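Local coordinates for protein cryptic loci regulator 2 (Schizosaccharomyces pombe 972h-, PDB 5IKJ) that acts upstream of histone deacetylases in the SHREC repressor complex to promote transcriptional silencing and proper nucleosome positioning at heterochromatic loci, at residues G60-L63 with A64-V67; H189-W192 with L193-D196; L220-E223 with N224-F228. All blocks are in the same frame, centred on the assembly; numbering follows the deposited sequence.

Interaction 1. Residues G60-L63 with A64-V67; sequences GRLL and AQHV
Gln65 lays its extended side chain alongside the aliphatic part of Arg61, one helical turn back, both pointing the same way. Its amide nitrogen NE2 comes to 3.3 Å from Arg61 CG and lies at the edge of the guanidinium, near its plane, while the two flat groups are turned 68° against each other. The other end of the amide faces a different neighbour: Gln65 OE1 stands 3.7 Å from Leu62 CD2. On the inner side, Leu63 and Val67 run side by side, with Leu63 CD1 3.6 Å from Val67 CG2. With chi1 of Leu63 at -178° and chi2 turned to 58°, CD1 is the branch that reaches Val67. Ala64 sets its methyl carbon CB 3.1 Å from Gly60 O.

The backbone is the last two turns of helix 50-67. Val67 N gives Leu63 O a short, nearly straight bond of 2.8 Å. His66 N also reaches Leu63 O, at 2.9 Å but from well above the carbonyl plane, and its bond to Leu62 O is weak. The last turn therefore mixes i+4 and i+3 bonding. Leu63 and Val67 pack on helix 183-195 through Leu190 and Ile194, and His66 stacks on Tyr191 and probably hydrogen-bonds Glu225 through NE2.

Except for the backbone bonds, the segments meet by van der Waals contact. Buried hydrocarbon faces helix 183-195, whereas Arg61 and Gln65 are partly exposed beside Glu140 and Phe139, consistent with an amphipathic turn.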
loop_
_atom_site.group_PDB
_atom_site.type_symbol
_atom_site.label_atom_id
_atom_site.label_comp_id
_atom_site.label_asym_id
_atom_site.label_seq_id
_atom_site.Cartn_x
_atom_site.Cartn_y
_atom_site.Cartn_z
ATOM N N GLY A 60 1.169 4.229 -23.647
ATOM C CA GLY A 60 2.466 3.999 -23.034
ATOM C C GLY A 60 2.671 4.798 -21.762
ATOM O O GLY A 60 3.184 4.275 -20.770
ATOM N N ARG A 61 2.281 6.075 -21.770
ATOM C CA ARG A 61 2.448 6.899 -20.577
ATOM C C ARG A 61 1.621 6.355 -19.421
ATOM O O ARG A 61 2.123 6.193 -18.304
ATOM C CB ARG A 61 2.058 8.351 -20.863
ATOM C CG ARG A 61 2.079 9.228 -19.611
ATOM C CD ARG A 61 1.785 10.692 -19.898
ATOM N NE ARG A 61 0.378 10.932 -20.201
ATOM C CZ ARG A 61 -0.142 10.972 -21.424
ATOM N NH1 ARG A 61 -1.440 11.198 -21.581
ATOM N NH2 ARG A 61 0.625 10.791 -22.492
ATOM N N LEU A 62 0.342 6.074 -19.671
ATOM C CA LEU A 62 -0.551 5.660 -18.596
ATOM C C LEU A 62 -0.269 4.227 -18.165
ATOM O O LEU A 62 -0.357 3.907 -16.974
ATOM C CB LEU A 62 -2.005 5.823 -19.038
ATOM C CG LEU A 62 -2.395 7.277 -19.326
ATOM C CD1 LEU A 62 -3.762 7.368 -19.985
ATOM C CD2 LEU A 62 -2.370 8.105 -18.050
ATOM N N LEU A 63 0.074 3.354 -19.112
ATOM C CA LEU A 63 0.556 2.029 -18.741
ATOM C C LEU A 63 1.789 2.140 -17.853
ATOM O O LEU A 63 1.864 1.514 -16.790
ATOM C CB LEU A 63 0.864 1.209 -19.994
ATOM C CG LEU A 63 1.336 -0.227 -19.747
ATOM C CD1 LEU A 63 0.300 -1.004 -18.945
ATOM C CD2 LEU A 63 1.634 -0.940 -21.061
ATOM N N ALA A 64 2.765 2.952 -18.269
ATOM C CA ALA A 64 3.983 3.113 -17.481
ATOM C C ALA A 64 3.674 3.633 -16.085
ATOM O O ALA A 64 4.226 3.143 -15.094
ATOM C CB ALA A 64 4.950 4.054 -18.198
ATOM N N GLN A 65 2.796 4.634 -15.985
ATOM C CA GLN A 65 2.415 5.160 -14.680
ATOM C C GLN A 65 1.612 4.154 -13.870
ATOM O O GLN A 65 1.511 4.298 -12.649
ATOM C CB GLN A 65 1.618 6.454 -14.852
ATOM C CG GLN A 65 2.428 7.593 -15.457
ATOM C CD GLN A 65 1.569 8.773 -15.867
ATOM O OE1 GLN A 65 0.350 8.755 -15.702
ATOM N NE2 GLN A 65 2.204 9.806 -16.408
ATOM N N HIS A 66 1.046 3.137 -14.521
ATOM C CA HIS A 66 0.316 2.103 -13.798
ATOM C C HIS A 66 1.260 1.010 -13.314
ATOM O O HIS A 66 1.268 0.665 -12.127
ATOM C CB HIS A 66 -0.771 1.516 -14.696
ATOM C CG HIS A 66 -1.885 0.850 -13.950
ATOM N ND1 HIS A 66 -3.042 0.429 -14.571
ATOM C CD2 HIS A 66 -2.022 0.529 -12.642
ATOM C CE1 HIS A 66 -3.844 -0.120 -13.678
ATOM N NE2 HIS A 66 -3.249 -0.072 -12.498
ATOM N N VAL A 67 2.074 0.462 -14.219
ATOM C CA VAL A 67 2.945 -0.652 -13.855
ATOM C C VAL A 67 4.024 -0.192 -12.884
ATOM O O VAL A 67 4.351 -0.895 -11.920
ATOM C CB VAL A 67 3.564 -1.291 -15.111
ATOM C CG1 VAL A 67 4.273 -2.592 -14.750
ATOM C CG2 VAL A 67 2.501 -1.553 -16.155
#

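Interaction 2. Residues H189-W192 with L193-D196. With ZN (zinc ion), chain C.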
loop_
_atom_site.group_PDB
_atom_site.type_symbol
_atom_site.label_atom_id
_atom_site.label_comp_id
_atom_site.label_asym_id
_atom_site.label_seq_id
_atom_site.Cartn_x
_atom_site.Cartn_y
_atom_site.Cartn_z
ATOM N N HIS A 189 -7.664 -3.409 -20.391
ATOM C CA HIS A 189 -7.276 -4.661 -21.031
ATOM C C HIS A 189 -5.783 -4.681 -21.331
ATOM O O HIS A 189 -5.121 -5.709 -21.143
ATOM C CB HIS A 189 -8.081 -4.870 -22.311
ATOM C CG HIS A 189 -8.017 -6.269 -22.839
ATOM N ND1 HIS A 189 -8.717 -7.310 -22.271
ATOM C CD2 HIS A 189 -7.330 -6.800 -23.878
ATOM C CE1 HIS A 189 -8.469 -8.422 -22.938
ATOM N NE2 HIS A 189 -7.629 -8.141 -23.918
ATOM N N LEU A 190 -5.235 -3.558 -21.802
ATOM C CA LEU A 190 -3.795 -3.473 -22.017
ATOM C C LEU A 190 -3.034 -3.794 -20.739
ATOM O O LEU A 190 -2.046 -4.538 -20.762
ATOM C CB LEU A 190 -3.419 -2.078 -22.518
ATOM C CG LEU A 190 -1.923 -1.831 -22.741
ATOM C CD1 LEU A 190 -1.377 -2.752 -23.820
ATOM C CD2 LEU A 190 -1.655 -0.375 -23.091
ATOM N N TYR A 191 -3.477 -3.233 -19.613
ATOM C CA TYR A 191 -2.799 -3.464 -18.343
ATOM C C TYR A 191 -2.899 -4.926 -17.922
ATOM O O TYR A 191 -1.965 -5.471 -17.326
ATOM C CB TYR A 191 -3.394 -2.546 -17.278
ATOM C CG TYR A 191 -2.829 -2.740 -15.894
ATOM C CD1 TYR A 191 -1.605 -2.190 -15.537
ATOM C CD2 TYR A 191 -3.529 -3.459 -14.936
ATOM C CE1 TYR A 191 -1.090 -2.361 -14.268
ATOM C CE2 TYR A 191 -3.024 -3.634 -13.665
ATOM C CZ TYR A 191 -1.804 -3.083 -13.337
ATOM O OH TYR A 191 -1.296 -3.258 -12.070
ATOM N N TRP A 192 -4.025 -5.576 -18.226
ATOM C CA TRP A 192 -4.165 -6.998 -17.932
ATOM C C TRP A 192 -3.225 -7.836 -18.790
ATOM O O TRP A 192 -2.693 -8.851 -18.327
ATOM C CB TRP A 192 -5.615 -7.430 -18.148
ATOM C CG TRP A 192 -5.830 -8.907 -18.058
ATOM C CD1 TRP A 192 -5.969 -9.648 -16.921
ATOM C CD2 TRP A 192 -5.944 -9.826 -19.152
ATOM N NE1 TRP A 192 -6.156 -10.971 -17.238
ATOM C CE2 TRP A 192 -6.144 -11.107 -18.601
ATOM C CE3 TRP A 192 -5.891 -9.691 -20.543
ATOM C CZ2 TRP A 192 -6.293 -12.246 -19.391
ATOM C CZ3 TRP A 192 -6.038 -10.822 -21.326
ATOM C CH2 TRP A 192 -6.237 -12.083 -20.748
ATOM N N LEU A 193 -3.008 -7.428 -20.043
ATOM C CA LEU A 193 -2.155 -8.202 -20.939
ATOM C C LEU A 193 -0.721 -8.257 -20.433
ATOM O O LEU A 193 -0.045 -9.282 -20.576
ATOM C CB LEU A 193 -2.197 -7.611 -22.348
ATOM C CG LEU A 193 -3.407 -7.972 -23.212
ATOM C CD1 LEU A 193 -3.389 -7.160 -24.498
ATOM C CD2 LEU A 193 -3.430 -9.464 -23.522
ATOM N N ILE A 194 -0.235 -7.168 -19.837
ATOM C CA ILE A 194 1.150 -7.125 -19.383
ATOM C C ILE A 194 1.314 -7.538 -17.924
ATOM O O ILE A 194 2.442 -7.829 -17.500
ATOM C CB ILE A 194 1.754 -5.724 -19.582
ATOM C CG1 ILE A 194 1.022 -4.697 -18.731
ATOM C CG2 ILE A 194 1.716 -5.322 -21.049
ATOM C CD1 ILE A 194 1.707 -4.385 -17.435
ATOM N N SER A 195 0.232 -7.574 -17.145
ATOM C CA SER A 195 0.313 -7.846 -15.713
ATOM C C SER A 195 -0.068 -9.278 -15.352
ATOM O O SER A 195 0.660 -9.938 -14.604
ATOM C CB SER A 195 -0.576 -6.866 -14.939
ATOM O OG SER A 195 0.031 -5.589 -14.855
ATOM N N ASP A 196 -1.193 -9.776 -15.859
ATOM C CA ASP A 196 -1.682 -11.097 -15.466
ATOM C C ASP A 196 -0.806 -12.160 -16.114
ATOM O O ASP A 196 -0.939 -12.459 -17.302
ATOM C CB ASP A 196 -3.145 -11.266 -15.860
ATOM C CG ASP A 196 -3.743 -12.564 -15.340
ATOM O OD1 ASP A 196 -3.050 -13.283 -14.588
ATOM O OD2 ASP A 196 -4.909 -12.859 -15.675
HETATM ZN ZN ZN C . -10.038 -7.160 -20.642
#
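His189 ND1 binds the zinc ion at 2.1 Å, and its NE2 is held by Asp21, so both ring nitrogens are engaged and the imidazole is fixed in rotation. One turn further on, Trp192 NE1 reaches Asp196 OD2 at 2.8 Å. The bond is weak (129° at the hydrogen), with indole and carboxylate planes 66° apart; the indole N-H also meets the carbonyl of Asn200, and the carboxylate is held by Thr198 and Thr203. Along the backbone, Leu193 N bonds to His189 O, and Asp196 N to Trp192 O at 3.0 Å, while the bonds from Ile194 and Ser195 are weak, as the last turn of helix 183-195 gives way to loop at Asp196.

The metal site is built of three cysteines and one histidine: helix 183-195 supplies the histidine, and Cys204, Cys206 and Cys209, the last two spaced as CxxC, complete it from the chain that follows. Trp192 CG lies opposite its backbone nitrogen (chi1 172°), and the indole is turned with NE1 at Asp196 and the six-membered ring by Leu193. Trp192 CE3 lies over one face of the His189 ring, offset toward its rim. Leu193 CD2 touches the same indole, 3.7 Å from Trp192 CZ3, and Leu193 CD1 lies 4.0 Å from His189 CD2. Ser195 OG sits over one face of the Tyr191 ring, 3.5 Å from Tyr191 CZ.

Interaction 3. Residues L220-E223 with N224-F228; sequences LQKE and NERMF
Asn224 brings its amide against the isobutyl group of Leu220, one turn earlier: Asn224 ND2 lies 3.6 Å from Leu220 CG, and Asn224 N bonds to Leu220 O at 2.8 Å. With CG beside the backbone nitrogen (chi1 -77°), the amide folds back toward Leu220. Glu225 makes the one side-chain hydrogen bond between the segments. Gln221 NE2 donates to Glu225 OE2 at 2.8 Å and 157°, and Glu225 OE2 accepts through its anti lone pair. The acceptor lies in the plane of the Gln221 amide, which the bend at chi2 (64°) curls toward it. Glu225 OE1 is held by Ala71 N. Glu223 contributes mainly backbone: its carbonyl receives Met227 N, while Glu223 CG lies 4.3 Å from Arg226 NH1. Arg226 turns instead to the other protein chain, where it bonds to backbone and makes a cation-pi contact with an aromatic side chain of that chain. Met227 and Phe228 pack on Tyr380, placing this part of helix 214-237 against strand 377-384.

Gln221 NE2 donates to Glu225 OE2 and His66 NE2 lies very close to it; the two would probably stabilise a charged carboxylate if the histidine is the donor, whereas Lys222 NZ and Arg226 NE, 4.5 Å apart, probably repel mildly.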
loop_
_atom_site.group_PDB
_atom_site.type_symbol
_atom_site.label_atom_id
_atom_site.label_comp_id
_atom_site.label_asym_id
_atom_site.label_seq_id
_atom_site.Cartn_x
_atom_site.Cartn_y
_atom_site.Cartn_z
ATOM N N LEU A 220 -11.990 -2.024 -6.821
ATOM C CA LEU A 220 -11.197 -2.902 -5.967
ATOM C C LEU A 220 -9.719 -2.834 -6.336
ATOM O O LEU A 220 -8.854 -2.719 -5.460
ATOM C CB LEU A 220 -11.709 -4.340 -6.063
ATOM C CG LEU A 220 -10.914 -5.377 -5.259
ATOM C CD1 LEU A 220 -10.885 -5.025 -3.775
ATOM C CD2 LEU A 220 -11.485 -6.771 -5.462
ATOM N N GLN A 221 -9.412 -2.909 -7.633
ATOM C CA GLN A 221 -8.028 -2.783 -8.077
ATOM C C GLN A 221 -7.406 -1.499 -7.544
ATOM O O GLN A 221 -6.299 -1.510 -6.994
ATOM C CB GLN A 221 -7.968 -2.821 -9.606
ATOM C CG GLN A 221 -6.585 -2.579 -10.201
ATOM C CD GLN A 221 -5.587 -3.659 -9.836
ATOM O OE1 GLN A 221 -5.965 -4.780 -9.497
ATOM N NE2 GLN A 221 -4.301 -3.325 -9.906
ATOM N N LYS A 222 -8.118 -0.380 -7.689
ATOM C CA LYS A 222 -7.611 0.900 -7.207
ATOM C C LYS A 222 -7.361 0.859 -5.703
ATOM O O LYS A 222 -6.312 1.308 -5.224
ATOM C CB LYS A 222 -8.599 2.011 -7.566
ATOM C CG LYS A 222 -8.030 3.416 -7.498
ATOM C CD LYS A 222 -9.067 4.434 -7.952
ATOM C CE LYS A 222 -8.483 5.830 -8.069
ATOM N NZ LYS A 222 -7.870 6.298 -6.797
ATOM N N GLU A 223 -8.286 0.277 -4.958
ATOM C CA GLU A 223 -8.123 0.157 -3.524
ATOM C C GLU A 223 -6.898 -0.674 -3.193
ATOM O O GLU A 223 -6.142 -0.345 -2.289
ATOM C CB GLU A 223 -9.346 -0.486 -2.887
ATOM C CG GLU A 223 -10.542 0.433 -2.754
ATOM C CD GLU A 223 -11.542 -0.062 -1.730
ATOM O OE1 GLU A 223 -11.525 -1.267 -1.407
ATOM O OE2 GLU A 223 -12.345 0.759 -1.244
ATOM N N ASN A 224 -6.707 -1.761 -3.928
ATOM C CA ASN A 224 -5.563 -2.635 -3.690
ATOM C C ASN A 224 -4.253 -1.932 -4.015
ATOM O O ASN A 224 -3.264 -2.088 -3.288
ATOM C CB ASN A 224 -5.705 -3.912 -4.515
ATOM C CG ASN A 224 -6.705 -4.885 -3.917
ATOM O OD1 ASN A 224 -6.860 -4.962 -2.699
ATOM N ND2 ASN A 224 -7.390 -5.632 -4.774
ATOM N N GLU A 225 -4.217 -1.167 -5.107
ATOM C CA GLU A 225 -3.018 -0.404 -5.433
ATOM C C GLU A 225 -2.681 0.583 -4.323
ATOM O O GLU A 225 -1.520 0.710 -3.919
ATOM C CB GLU A 225 -3.208 0.323 -6.763
ATOM C CG GLU A 225 -3.406 -0.605 -7.947
ATOM C CD GLU A 225 -3.663 0.141 -9.240
ATOM O OE1 GLU A 225 -3.462 1.373 -9.271
ATOM O OE2 GLU A 225 -4.074 -0.504 -10.226
ATOM N N ARG A 226 -3.691 1.254 -3.798
ATOM C CA ARG A 226 -3.465 2.197 -2.725
ATOM C C ARG A 226 -3.024 1.475 -1.460
ATOM O O ARG A 226 -2.195 1.976 -0.723
ATOM C CB ARG A 226 -4.708 3.049 -2.477
ATOM C CG ARG A 226 -4.994 4.029 -3.599
ATOM C CD ARG A 226 -5.961 5.122 -3.190
ATOM N NE ARG A 226 -7.232 4.590 -2.735
ATOM C CZ ARG A 226 -7.612 4.569 -1.467
ATOM N NH1 ARG A 226 -8.779 4.056 -1.142
ATOM N NH2 ARG A 226 -6.829 5.067 -0.529
ATOM N N MET A 227 -3.568 0.296 -1.208
ATOM C CA MET A 227 -3.173 -0.446 -0.022
ATOM C C MET A 227 -1.699 -0.797 -0.101
ATOM O O MET A 227 -0.976 -0.661 0.870
ATOM C CB MET A 227 -3.989 -1.712 0.147
ATOM C CG MET A 227 -3.600 -2.497 1.381
ATOM S SD MET A 227 -4.688 -3.879 1.678
ATOM C CE MET A 227 -4.484 -4.781 0.158
ATOM N N PHE A 228 -1.258 -1.252 -1.264
ATOM C CA PHE A 228 0.151 -1.587 -1.447
ATOM C C PHE A 228 1.040 -0.402 -1.096
ATOM O O PHE A 228 2.036 -0.544 -0.377
ATOM C CB PHE A 228 0.402 -2.033 -2.888
ATOM C CG PHE A 228 1.857 -2.082 -3.260
ATOM C CD1 PHE A 228 2.632 -3.184 -2.939
ATOM C CD2 PHE A 228 2.451 -1.025 -3.933
ATOM C CE1 PHE A 228 3.969 -3.231 -3.277
ATOM C CE2 PHE A 228 3.790 -1.067 -4.273
ATOM C CZ PHE A 228 4.550 -2.171 -3.945
#

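How the interactions relate
Each interaction lies within a single helix: interaction 1 closes helix 50-67, interaction 2 closes helix 183-195, and interaction 3 sits mid-way along helix 214-237. Interaction 2 is fully buried and carries the zinc histidine; interaction 1 is half buried, while interaction 3 is the most polar and has several exposed residues. Interactions 1 and 2 meet through an aromatic joint and through apolar side chains, with Leu63 CD1 3.8 Å from Ile194 CG1. The joint between interactions 1 and 3 is polar instead, and interaction 3 touches interaction 2 where Gln221 NE2 lies 3.7 Å from Tyr191 OH. Hydrocarbon thus joins the first two helices, and polar groups bring in the third.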